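Local coordinates for protein exonuclease VapC9 (Pyrobaculum aerophilum, PDB 1V8P) that acts as a magnesium-dependent PIN-domain nuclease, cutting single-stranded DNA slowly as an exonuclease, and is probably the ribonuclease toxin of a toxin-antitoxin pair, at residues Asp135-Leu138 with Leu139-Lys143; Ile48-Arg51 with Glu52-Ala55; Leu113-Tyr116 with Asp117-Ala121. The protein carries 1 engineered substitution. All coordinates share one frame; numbering follows the deposited sequence.

How the interactions relate
Along the chain the order is interaction 2, interaction 3, interaction 1, all three within the PIN domain with its parallel four-stranded sheet. Interaction 2 leads into strand 54-56, whereas interactions 3 and 1 start helices 115-127 and 136-141, one before and one after strand 130-132. Those two helix starts have centres about 10 Å apart and touch: Asp135 OD2 lies 3.4 Å from Asp117 OD1, and both carboxylates belong to the predicted magnesium site. Interaction 2 is remote, its centre about 22 Å from that of interaction 1 and about 23 Å from that of interaction 3. The two helix starts thus set two predicted magnesium ligands side by side, while interaction 2 lies across the chain's centre from interaction 3.

Interaction 1: Asp135-Leu138 with Leu139-Lys143; sequences DREL and LAKTK
From Asp135 O to Leu139 N the backbone closes the first turn of helix 136-141 with a 3.0 Å hydrogen bond, and the bonds Ala140 N to Arg136 O and Lys141 N to Glu137 O carry the turn onward. This is an N-capped helix start in a PIN domain: Asp135 OD1 accepts from Glu137 N at 2.9 Å, the donor standing above the carboxylate plane. Asp135, a predicted magnesium ligand, also forms a salt bridge with Arg73 of the second subunit. On one flank Leu139 CD1 sits over a face of the Arg136 guanidinium, off toward its rim and 3.5 Å from NH1; bends at chi2 and chi3 fold the arginine alongside the leucine. On another, Glu137 OE2 makes a 3.5 Å salt bridge with Lys141 NZ. That lysine runs extended beyond CG, and its amino group finds its stronger partner in Arg111 O. The inner flank belongs to Leu138, packed against Leu113 and Leu131. At the far end Thr142 leaves the helix with OG1 beside its own backbone N (chi1 -53°), a setting from which OG1 donates to Leu138 O over 3.0 Å and lies 3.4 Å from Leu138 CD2.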
loop_
_atom_site.group_PDB
_atom_site.type_symbol
_atom_site.label_atom_id
_atom_site.label_comp_id
_atom_site.label_asym_id
_atom_site.label_seq_id
_atom_site.Cartn_x
_atom_site.Cartn_y
_atom_site.Cartn_z
ATOM N N ASP C 135 -10.215 -12.328 4.765
ATOM C CA ASP C 135 -9.749 -11.301 5.719
ATOM C C ASP C 135 -10.541 -11.287 7.036
ATOM O O ASP C 135 -11.718 -10.932 7.063
ATOM C CB ASP C 135 -9.806 -9.912 5.043
ATOM C CG ASP C 135 -9.378 -8.768 5.973
ATOM O OD1 ASP C 135 -9.059 -9.018 7.148
ATOM O OD2 ASP C 135 -9.362 -7.608 5.525
ATOM N N ARG C 136 -9.878 -11.661 8.126
ATOM C CA ARG C 136 -10.514 -11.719 9.443
ATOM C C ARG C 136 -11.215 -10.424 9.837
ATOM O O ARG C 136 -12.314 -10.444 10.383
ATOM C CB ARG C 136 -9.492 -12.072 10.532
ATOM C CG ARG C 136 -8.717 -13.367 10.310
ATOM C CD ARG C 136 -9.646 -14.517 10.038
ATOM N NE ARG C 136 -9.360 -15.165 8.764
ATOM C CZ ARG C 136 -9.980 -16.262 8.338
ATOM N NH1 ARG C 136 -10.920 -16.822 9.097
ATOM N NH2 ARG C 136 -9.660 -16.807 7.166
ATOM N N GLU C 137 -10.581 -9.293 9.568
ATOM C CA GLU C 137 -11.164 -8.013 9.914
ATOM C C GLU C 137 -12.494 -7.852 9.173
ATOM O O GLU C 137 -13.496 -7.502 9.784
ATOM C CB GLU C 137 -10.168 -6.899 9.584
ATOM C CG GLU C 137 -10.113 -5.719 10.567
ATOM C CD GLU C 137 -10.242 -6.124 12.036
ATOM O OE1 GLU C 137 -9.806 -7.231 12.419
ATOM O OE2 GLU C 137 -10.771 -5.314 12.825
ATOM N N LEU C 138 -12.528 -8.147 7.876
ATOM C CA LEU C 138 -13.778 -8.010 7.120
ATOM C C LEU C 138 -14.863 -8.950 7.652
ATOM O O LEU C 138 -16.020 -8.562 7.803
ATOM C CB LEU C 138 -13.561 -8.303 5.629
ATOM C CG LEU C 138 -13.514 -7.161 4.606
ATOM C CD1 LEU C 138 -13.583 -7.794 3.216
ATOM C CD2 LEU C 138 -14.671 -6.169 4.790
ATOM N N LEU C 139 -14.486 -10.195 7.918
ATOM C CA LEU C 139 -15.436 -11.158 8.449
ATOM C C LEU C 139 -16.075 -10.569 9.703
ATOM O O LEU C 139 -17.265 -10.730 9.948
ATOM C CB LEU C 139 -14.721 -12.457 8.805
ATOM C CG LEU C 139 -14.280 -13.359 7.653
ATOM C CD1 LEU C 139 -13.090 -14.222 8.079
ATOM C CD2 LEU C 139 -15.447 -14.228 7.223
ATOM N N ALA C 140 -15.276 -9.865 10.489
ATOM C CA ALA C 140 -15.767 -9.287 11.725
ATOM C C ALA C 140 -16.753 -8.139 11.536
ATOM O O ALA C 140 -17.768 -8.067 12.221
ATOM C CB ALA C 140 -14.582 -8.808 12.578
ATOM N N LYS C 141 -16.456 -7.248 10.602
ATOM C CA LYS C 141 -17.288 -6.083 10.404
ATOM C C LYS C 141 -18.339 -6.152 9.298
ATOM O O LYS C 141 -18.994 -5.155 8.996
ATOM C CB LYS C 141 -16.366 -4.884 10.215
ATOM C CG LYS C 141 -15.357 -4.756 11.363
ATOM C CD LYS C 141 -14.357 -3.630 11.151
ATOM C CE LYS C 141 -13.453 -3.459 12.358
ATOM N NZ LYS C 141 -12.448 -2.373 12.138
ATOM N N THR C 142 -18.507 -7.327 8.708
ATOM C CA THR C 142 -19.479 -7.512 7.653
ATOM C C THR C 142 -20.471 -8.603 8.048
ATOM O O THR C 142 -20.146 -9.788 8.064
ATOM C CB THR C 142 -18.805 -7.904 6.315
ATOM O OG1 THR C 142 -17.791 -6.950 5.999
ATOM C CG2 THR C 142 -19.832 -7.926 5.182
ATOM N N LYS C 143 -21.695 -8.180 8.340
ATOM C CA LYS C 143 -22.756 -9.080 8.753
ATOM C C LYS C 143 -23.054 -10.180 7.760
ATOM O O LYS C 143 -23.379 -9.913 6.609
ATOM C CB LYS C 143 -24.018 -8.266 9.033
ATOM C CG LYS C 143 -23.723 -7.080 9.923
ATOM C CD LYS C 143 -24.956 -6.300 10.268
ATOM C CE LYS C 143 -24.563 -4.873 10.670
ATOM N NZ LYS C 143 -23.372 -4.875 11.581
#

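Interaction 2: Ile48-Arg51 with Glu52-Ala55; sequences IKHR and EKLA
His50 and Lys53 lie side by side and point the same way, joined at both backbone and tip across the 3-10 turn that feeds strand 54-56. A type I beta turn from Ile48 to Arg51 comes first, and the chain then keeps turning: Lys53 N donates to His50 O at 2.6 Å, and Leu54 N to Arg51 O at 3.0 Å. The lysine side chain can be followed outward from this anchor. Lys53 CB rests 3.1 Å from His50 O, the same carbonyl that the lysine's backbone N grips, and Lys53 CG is still within 3.9 Å of His50 O. A bend at chi3 of Lys53 (-80°) then turns the end back alongside the histidine, bringing Lys53 CE to 3.1 Å from His50 ND1. NZ finishes at the edge of the imidazole, near its plane, and gives a weak hydrogen bond of 3.0 Å to His50 ND1. Its stronger partner is Gln158 OE1 at the end of the chain, while Leu155 of helix 148-156 packs on both His50 and Lys53. Beneath, Leu54 CD2 tucks against the turn, 3.4 Å from Arg51 CA. Arg51 heads off separately, its NE bonded to Ser92 O. If ND1 accepts from the lysine, as the weak bond suggests, a neutral imidazole would probably carry its proton on NE2, and a lysine ammonium so near would probably disfavour a second proton on the ring; the amino group is in turn shared between the histidine and the C-terminal glutamine.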
loop_
_atom_site.group_PDB
_atom_site.type_symbol
_atom_site.label_atom_id
_atom_site.label_comp_id
_atom_site.label_asym_id
_atom_site.label_seq_id
_atom_site.Cartn_x
_atom_site.Cartn_y
_atom_site.Cartn_z
ATOM N N ILE C 48 -17.401 -24.432 -9.544
ATOM C CA ILE C 48 -17.705 -24.121 -10.933
ATOM C C ILE C 48 -19.186 -24.301 -11.288
ATOM O O ILE C 48 -19.787 -23.425 -11.913
ATOM C CB ILE C 48 -16.832 -24.965 -11.893
ATOM C CG1 ILE C 48 -16.977 -24.452 -13.328
ATOM C CG2 ILE C 48 -17.235 -26.425 -11.826
ATOM C CD1 ILE C 48 -16.630 -22.975 -13.499
ATOM N N LYS C 49 -19.788 -25.415 -10.879
ATOM C CA LYS C 49 -21.197 -25.663 -11.186
ATOM C C LYS C 49 -22.160 -24.819 -10.362
ATOM O O LYS C 49 -23.372 -25.017 -10.431
ATOM C CB LYS C 49 -21.540 -27.137 -10.989
ATOM C CG LYS C 49 -20.873 -28.069 -11.972
ATOM C CD LYS C 49 -21.567 -29.429 -11.984
ATOM C CE LYS C 49 -20.856 -30.420 -12.897
ATOM N NZ LYS C 49 -19.478 -30.723 -12.400
ATOM N N HIS C 50 -21.620 -23.891 -9.573
ATOM C CA HIS C 50 -22.438 -23.008 -8.740
ATOM C C HIS C 50 -22.170 -21.560 -9.141
ATOM O O HIS C 50 -22.794 -20.630 -8.629
ATOM C CB HIS C 50 -22.091 -23.190 -7.258
ATOM C CG HIS C 50 -22.507 -24.511 -6.686
ATOM N ND1 HIS C 50 -23.813 -24.801 -6.347
ATOM C CD2 HIS C 50 -21.790 -25.622 -6.397
ATOM C CE1 HIS C 50 -23.882 -26.032 -5.874
ATOM N NE2 HIS C 50 -22.668 -26.554 -5.894
ATOM N N ARG C 51 -21.241 -21.380 -10.072
ATOM C CA ARG C 51 -20.853 -20.054 -10.534
ATOM C C ARG C 51 -21.954 -19.000 -10.622
ATOM O O ARG C 51 -21.711 -17.840 -10.301
ATOM C CB ARG C 51 -20.156 -20.145 -11.898
ATOM C CG ARG C 51 -21.075 -20.491 -13.050
ATOM C CD ARG C 51 -20.273 -20.743 -14.313
ATOM N NE ARG C 51 -19.762 -19.506 -14.887
ATOM C CZ ARG C 51 -20.232 -18.971 -16.009
ATOM N NH1 ARG C 51 -21.218 -19.576 -16.657
ATOM N NH2 ARG C 51 -19.722 -17.837 -16.492
ATOM N N GLU C 52 -23.156 -19.370 -11.050
ATOM C CA GLU C 52 -24.190 -18.349 -11.165
ATOM C C GLU C 52 -24.526 -17.750 -9.798
ATOM O O GLU C 52 -25.139 -16.683 -9.699
ATOM C CB GLU C 52 -25.453 -18.903 -11.845
ATOM C CG GLU C 52 -26.439 -19.680 -10.967
ATOM C CD GLU C 52 -25.983 -21.092 -10.650
ATOM O OE1 GLU C 52 -25.094 -21.604 -11.376
ATOM O OE2 GLU C 52 -26.528 -21.689 -9.686
ATOM N N LYS C 53 -24.095 -18.432 -8.744
ATOM C CA LYS C 53 -24.352 -17.970 -7.393
ATOM C C LYS C 53 -23.315 -16.982 -6.863
ATOM O O LYS C 53 -23.592 -16.240 -5.919
ATOM C CB LYS C 53 -24.472 -19.173 -6.455
ATOM C CG LYS C 53 -25.865 -19.763 -6.455
ATOM C CD LYS C 53 -26.064 -20.883 -5.442
ATOM C CE LYS C 53 -25.518 -22.199 -5.958
ATOM N NZ LYS C 53 -26.325 -23.362 -5.480
ATOM N N LEU C 54 -22.137 -16.958 -7.485
ATOM C CA LEU C 54 -21.061 -16.063 -7.055
ATOM C C LEU C 54 -20.848 -14.843 -7.931
ATOM O O LEU C 54 -21.026 -14.889 -9.138
ATOM C CB LEU C 54 -19.725 -16.806 -6.976
ATOM C CG LEU C 54 -19.625 -18.185 -6.330
ATOM C CD1 LEU C 54 -20.552 -18.277 -5.119
ATOM C CD2 LEU C 54 -19.971 -19.231 -7.384
ATOM N N ALA C 55 -20.444 -13.750 -7.297
ATOM C CA ALA C 55 -20.161 -12.510 -8.001
ATOM C C ALA C 55 -18.955 -11.796 -7.380
ATOM O O ALA C 55 -18.522 -12.124 -6.282
ATOM C CB ALA C 55 -21.377 -11.607 -7.974
#

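Interaction 3: Leu113-Tyr116 with Asp117-Ala121; sequences LTFY and DASYA
The rings of Phe115 and Tyr120 each meet a polar group of this helix start obliquely, Phe115 CE2 lying 3.5 Å from Ser119 OG and Tyr120 CD1 3.3 Å from Tyr116 O. The setting is the N-capped first turn of helix 115-127 in the PIN domain. Phe115 holds CG anti to its backbone nitrogen (chi1 176°), and from there the side chain packs on Leu101 and Val104 of helix 101-111 while CE2 still passes the serine hydroxyl. The Tyr116 side chain touches Leu59 and Glu63 of helix 58-73, and Asn66 of the fourth subunit packs on the same residue. Tyr120 reaches toward that same helix, where its OH is hydrogen-bonded to Thr60 and Glu63. Ser119, one turn after Phe115, uses its hydroxyl to donate to Phe115 O at 3.0 Å, so the buried OH is satisfied by its own helix; the backbone bond from Ser119 N to that oxygen is weak, and Ser119 N also donates to Tyr116 O. Thr114 makes the cap. With chi1 at 53° its OG1 faces back into the turn and accepts from Asp117 N at 3.0 Å, almost straight at 165°, while Thr114 O takes Ala118 N at 2.9 Å. Leu113 closes the apolar side, its CB 4.3 Å from Ala118 CB. Asp117, a predicted magnesium ligand, is thus held by its backbone to the capping threonine, and a water ties its side chain to the same residue: the water accepts from Thr114 N at 2.8 Å and donates to Asp117 OD1 at 3.2 Å.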
loop_
_atom_site.group_PDB
_atom_site.type_symbol
_atom_site.label_atom_id
_atom_site.label_comp_id
_atom_site.label_asym_id
_atom_site.label_seq_id
_atom_site.Cartn_x
_atom_site.Cartn_y
_atom_site.Cartn_z
ATOM N N LEU C 113 -12.315 0.640 8.072
ATOM C CA LEU C 113 -11.881 -0.235 7.001
ATOM C C LEU C 113 -11.271 0.635 5.918
ATOM O O LEU C 113 -11.483 1.848 5.896
ATOM C CB LEU C 113 -13.069 -0.969 6.394
ATOM C CG LEU C 113 -13.760 -2.077 7.171
ATOM C CD1 LEU C 113 -15.060 -2.413 6.477
ATOM C CD2 LEU C 113 -12.845 -3.291 7.259
ATOM N N THR C 114 -10.511 0.018 5.024
ATOM C CA THR C 114 -9.929 0.759 3.914
ATOM C C THR C 114 -11.111 0.986 2.984
ATOM O O THR C 114 -12.121 0.283 3.081
ATOM C CB THR C 114 -8.913 -0.077 3.134
ATOM O OG1 THR C 114 -9.528 -1.313 2.754
ATOM C CG2 THR C 114 -7.670 -0.334 3.959
ATOM N N PHE C 115 -10.996 1.947 2.080
ATOM C CA PHE C 115 -12.086 2.174 1.152
ATOM C C PHE C 115 -12.293 0.915 0.297
ATOM O O PHE C 115 -13.406 0.581 -0.067
ATOM C CB PHE C 115 -11.773 3.372 0.257
ATOM C CG PHE C 115 -12.811 3.623 -0.800
ATOM C CD1 PHE C 115 -13.771 4.619 -0.632
ATOM C CD2 PHE C 115 -12.836 2.857 -1.951
ATOM C CE1 PHE C 115 -14.743 4.849 -1.603
ATOM C CE2 PHE C 115 -13.801 3.076 -2.926
ATOM C CZ PHE C 115 -14.759 4.079 -2.752
ATOM N N TYR C 116 -11.214 0.208 -0.009
ATOM C CA TYR C 116 -11.323 -0.993 -0.831
ATOM C C TYR C 116 -12.142 -2.057 -0.132
ATOM O O TYR C 116 -13.119 -2.528 -0.688
ATOM C CB TYR C 116 -9.938 -1.535 -1.190
ATOM C CG TYR C 116 -9.175 -0.628 -2.106
ATOM C CD1 TYR C 116 -9.587 -0.428 -3.416
ATOM C CD2 TYR C 116 -8.043 0.058 -1.665
ATOM C CE1 TYR C 116 -8.890 0.432 -4.278
ATOM C CE2 TYR C 116 -7.341 0.921 -2.518
ATOM C CZ TYR C 116 -7.773 1.100 -3.830
ATOM O OH TYR C 116 -7.080 1.929 -4.694
ATOM N N ASP C 117 -11.759 -2.426 1.089
ATOM C CA ASP C 117 -12.508 -3.425 1.846
ATOM C C ASP C 117 -13.958 -2.971 2.123
ATOM O O ASP C 117 -14.857 -3.790 2.145
ATOM C CB ASP C 117 -11.784 -3.742 3.168
ATOM C CG ASP C 117 -10.518 -4.597 2.964
ATOM O OD1 ASP C 117 -9.649 -4.618 3.868
ATOM O OD2 ASP C 117 -10.388 -5.258 1.904
ATOM N N ALA C 118 -14.189 -1.671 2.305
ATOM C CA ALA C 118 -15.538 -1.165 2.572
ATOM C C ALA C 118 -16.447 -1.289 1.365
ATOM O O ALA C 118 -17.674 -1.334 1.514
ATOM C CB ALA C 118 -15.497 0.276 3.032
ATOM N N SER C 119 -15.860 -1.335 0.172
ATOM C CA SER C 119 -16.647 -1.480 -1.043
ATOM C C SER C 119 -17.357 -2.838 -0.970
ATOM O O SER C 119 -18.523 -2.981 -1.360
ATOM C CB SER C 119 -15.737 -1.409 -2.277
ATOM O OG SER C 119 -15.181 -0.116 -2.433
ATOM N N TYR C 120 -16.647 -3.827 -0.441
ATOM C CA TYR C 120 -17.199 -5.166 -0.297
ATOM C C TYR C 120 -18.288 -5.273 0.781
ATOM O O TYR C 120 -19.338 -5.872 0.548
ATOM C CB TYR C 120 -16.077 -6.155 -0.006
ATOM C CG TYR C 120 -15.189 -6.349 -1.205
ATOM C CD1 TYR C 120 -14.002 -5.620 -1.353
ATOM C CD2 TYR C 120 -15.558 -7.241 -2.221
ATOM C CE1 TYR C 120 -13.207 -5.776 -2.473
ATOM C CE2 TYR C 120 -14.772 -7.406 -3.344
ATOM C CZ TYR C 120 -13.591 -6.674 -3.472
ATOM O OH TYR C 120 -12.792 -6.856 -4.578
ATOM N N ALA C 121 -18.036 -4.689 1.948
ATOM C CA ALA C 121 -18.986 -4.710 3.046
ATOM C C ALA C 121 -20.292 -4.034 2.620
ATOM O O ALA C 121 -21.382 -4.570 2.832
ATOM C CB ALA C 121 -18.387 -3.992 4.271
HETATM O O HOH W 1 -9.625 -2.384 6.205
#